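Local coordinates for hemolysin (Xylella fastidiosa, PDB 2OAI), which carries a CorC_HlyC transporter-associated domain, the part described here, which binds calcium, in a membrane protein that may also bind flavin adenine dinucleotide, at residues L26-E29 / E30-E33. Numbering follows the deposited sequence. Where two conformers were deposited one is given.
Sequences LPIE and ELRE
Leu31 is met from two directions, by one residue of the loop before its helix and one of the first turn. From the incoming loop, Leu26 lays its CD2 methyl against the start of the Leu31 side chain, 4.0 Å from Leu31 CB and marginally closer to Leu31 CA and N. From within the first turn, Ile28 brings the end of its longer branch to the far methyl, with Ile28 CD1 4.0 Å from Leu31 CD2, the two side chains crossing at a slant. In Leu31, CG lies trans to the backbone N (chi1 -177°), which places the branch point between the two neighbours, and chi2, 63°, turns CD1 toward Leu26 CD2 and CD2 toward Ile28 CD1. The shorter branch of Ile28 serves a different neighbour: its CG2 rests 3.8 Å from Arg32 NE and almost as near NH1, and this methyl sits obliquely to the guanidinium while the extended arginine chain runs past it. On the other flank, the CD1 methyl of Leu26 approaches Glu30 CB at 4.2 Å, the two side chains meeting roughly at right angles, whereas the Pro27 ring lies alongside Glu30 and points the same way.

Pro27 occupies the N-cap position, and its carbonyl opens the helical hydrogen bonding: Leu31 N donates to Pro27 O at 2.9 Å. One residue on, Arg32 N reaches Ile28 O at 2.8 Å, and Glu33 N makes a longer bond to Glu29 O.

This first turn of helix 28-35 is tied to the chain just before helix 50-58 by a backbone bond between Ile28 and His48. Ile28 and Leu31 both pack on Met53 of that helix, while Leu31 and Arg32 touch Trp70 on strand 67-70, an outermost strand, within this chain, of the antiparallel sheet.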
ATOM      1  N   LEU A  26      -4.093 -11.291   7.807  1.00 46.97           N
ATOM      2  CA  LEU A  26      -4.759 -12.403   7.115  1.00 47.86           C
ATOM      3  C   LEU A  26      -4.096 -13.726   7.556  1.00 48.22           C
ATOM      4  O   LEU A  26      -2.872 -13.835   7.474  1.00 48.73           O
ATOM      5  CB  LEU A  26      -4.674 -12.242   5.586  1.00 47.52           C
ATOM      6  CG  LEU A  26      -5.493 -13.297   4.811  1.00 50.02           C
ATOM      7  CD1 LEU A  26      -6.987 -13.022   4.976  1.00 52.23           C
ATOM      8  CD2 LEU A  26      -5.084 -13.351   3.359  1.00 50.86           C
ATOM      9  N   PRO A  27      -4.878 -14.712   8.028  1.00 49.95           N
ATOM     10  CA  PRO A  27      -4.201 -15.957   8.437  1.00 50.48           C
ATOM     11  C   PRO A  27      -3.542 -16.648   7.233  1.00 51.11           C
ATOM     12  O   PRO A  27      -4.071 -16.566   6.126  1.00 50.69           O
ATOM     13  CB  PRO A  27      -5.331 -16.836   8.996  1.00 51.35           C
ATOM     14  CG  PRO A  27      -6.495 -15.900   9.225  1.00 51.78           C
ATOM     15  CD  PRO A  27      -6.336 -14.777   8.218  1.00 50.17           C
ATOM     16  N   ILE A  28      -2.408 -17.324   7.455  1.00 51.18           N
ATOM     17  CA  ILE A  28      -1.676 -18.020   6.376  1.00 51.92           C
ATOM     18  C   ILE A  28      -2.541 -19.102   5.703  1.00 51.81           C
ATOM     19  O   ILE A  28      -2.442 -19.322   4.496  1.00 51.45           O
ATOM     20  CB  ILE A  28      -0.336 -18.631   6.903  1.00 52.42           C
ATOM     21  CG1 ILE A  28       0.663 -17.527   7.259  1.00 52.40           C
ATOM     22  CG2 ILE A  28       0.281 -19.661   5.904  1.00 53.52           C
ATOM     23  CD1 ILE A  28       1.139 -16.631   6.108  1.00 52.21           C
ATOM     24  N   GLU A  29      -3.404 -19.756   6.471  1.00 52.47           N
ATOM     25  CA  GLU A  29      -4.287 -20.780   5.909  1.00 54.11           C
ATOM     26  C   GLU A  29      -5.161 -20.170   4.838  1.00 53.38           C
ATOM     27  O   GLU A  29      -5.355 -20.750   3.765  1.00 52.89           O
ATOM     28  CB  GLU A  29      -5.207 -21.358   6.969  1.00 55.27           C
ATOM     29  CG  GLU A  29      -4.531 -22.145   8.029  1.00 60.63           C
ATOM     30  CD  GLU A  29      -5.530 -22.994   8.788  1.00 66.85           C
ATOM     31  OE1 GLU A  29      -6.232 -22.439   9.669  1.00 70.21           O
ATOM     32  OE2 GLU A  29      -5.626 -24.208   8.490  1.00 69.24           O
ATOM     33  N   GLU A  30      -5.699 -18.997   5.152  1.00 52.44           N
ATOM     34  CA  GLU A  30      -6.588 -18.305   4.243  0.50 52.21           C
ATOM     35  C   GLU A  30      -5.805 -17.746   3.062  1.00 51.90           C
ATOM     36  O   GLU A  30      -6.283 -17.755   1.937  1.00 51.68           O
ATOM     37  CB  GLU A  30      -7.340 -17.185   4.976  0.50 52.76           C
ATOM     38  CG  GLU A  30      -8.821 -17.478   5.226  0.50 54.12           C
ATOM     39  CD  GLU A  30      -9.653 -17.416   3.938  0.50 57.36           C
ATOM     40  OE1 GLU A  30      -9.161 -16.877   2.918  0.50 58.74           O
ATOM     41  OE2 GLU A  30     -10.802 -17.904   3.943  0.50 59.44           O
ATOM     42  N   LEU A  31      -4.596 -17.264   3.322  1.00 50.64           N
ATOM     43  CA  LEU A  31      -3.714 -16.798   2.259  1.00 50.38           C
ATOM     44  C   LEU A  31      -3.422 -17.938   1.263  1.00 50.26           C
ATOM     45  O   LEU A  31      -3.478 -17.734   0.042  1.00 48.68           O
ATOM     46  CB  LEU A  31      -2.415 -16.244   2.850  1.00 49.77           C
ATOM     47  CG  LEU A  31      -1.408 -15.646   1.857  1.00 51.63           C
ATOM     48  CD1 LEU A  31      -1.948 -14.420   1.102  1.00 52.30           C
ATOM     49  CD2 LEU A  31      -0.074 -15.312   2.557  1.00 53.00           C
ATOM     50  N   ARG A  32      -3.151 -19.142   1.775  1.00 49.85           N
ATOM     51  CA  ARG A  32      -2.848 -20.268   0.906  1.00 52.81           C
ATOM     52  C   ARG A  32      -4.011 -20.521  -0.030  1.00 52.45           C
ATOM     53  O   ARG A  32      -3.805 -20.841  -1.202  1.00 52.27           O
ATOM     54  CB  ARG A  32      -2.575 -21.556   1.696  1.00 51.62           C
ATOM     55  CG  ARG A  32      -1.229 -21.540   2.380  1.00 55.42           C
ATOM     56  CD  ARG A  32      -0.791 -22.957   2.879  1.00 58.21           C
ATOM     57  NE  ARG A  32       0.341 -22.809   3.802  1.00 69.20           N
ATOM     58  CZ  ARG A  32       1.617 -22.634   3.433  1.00 72.83           C
ATOM     59  NH1 ARG A  32       2.554 -22.483   4.366  1.00 75.08           N
ATOM     60  NH2 ARG A  32       1.965 -22.621   2.142  1.00 73.28           N
ATOM     61  N   GLU A  33      -5.219 -20.416   0.509  1.00 53.17           N
ATOM     62  CA  GLU A  33      -6.423 -20.714  -0.271  1.00 55.81           C
ATOM     63  C   GLU A  33      -6.594 -19.682  -1.376  1.00 55.37           C
ATOM     64  O   GLU A  33      -6.839 -20.045  -2.528  1.00 55.67           O
ATOM     65  CB  GLU A  33      -7.680 -20.746   0.600  1.00 55.44           C
ATOM     66  CG  GLU A  33      -7.673 -21.797   1.687  1.00 59.95           C
ATOM     67  CD  GLU A  33      -8.988 -21.838   2.496  1.00 60.02           C
ATOM     68  OE1 GLU A  33      -9.257 -20.896   3.301  1.00 66.22           O
ATOM     69  OE2 GLU A  33      -9.733 -22.828   2.331  1.00 64.99           O
TER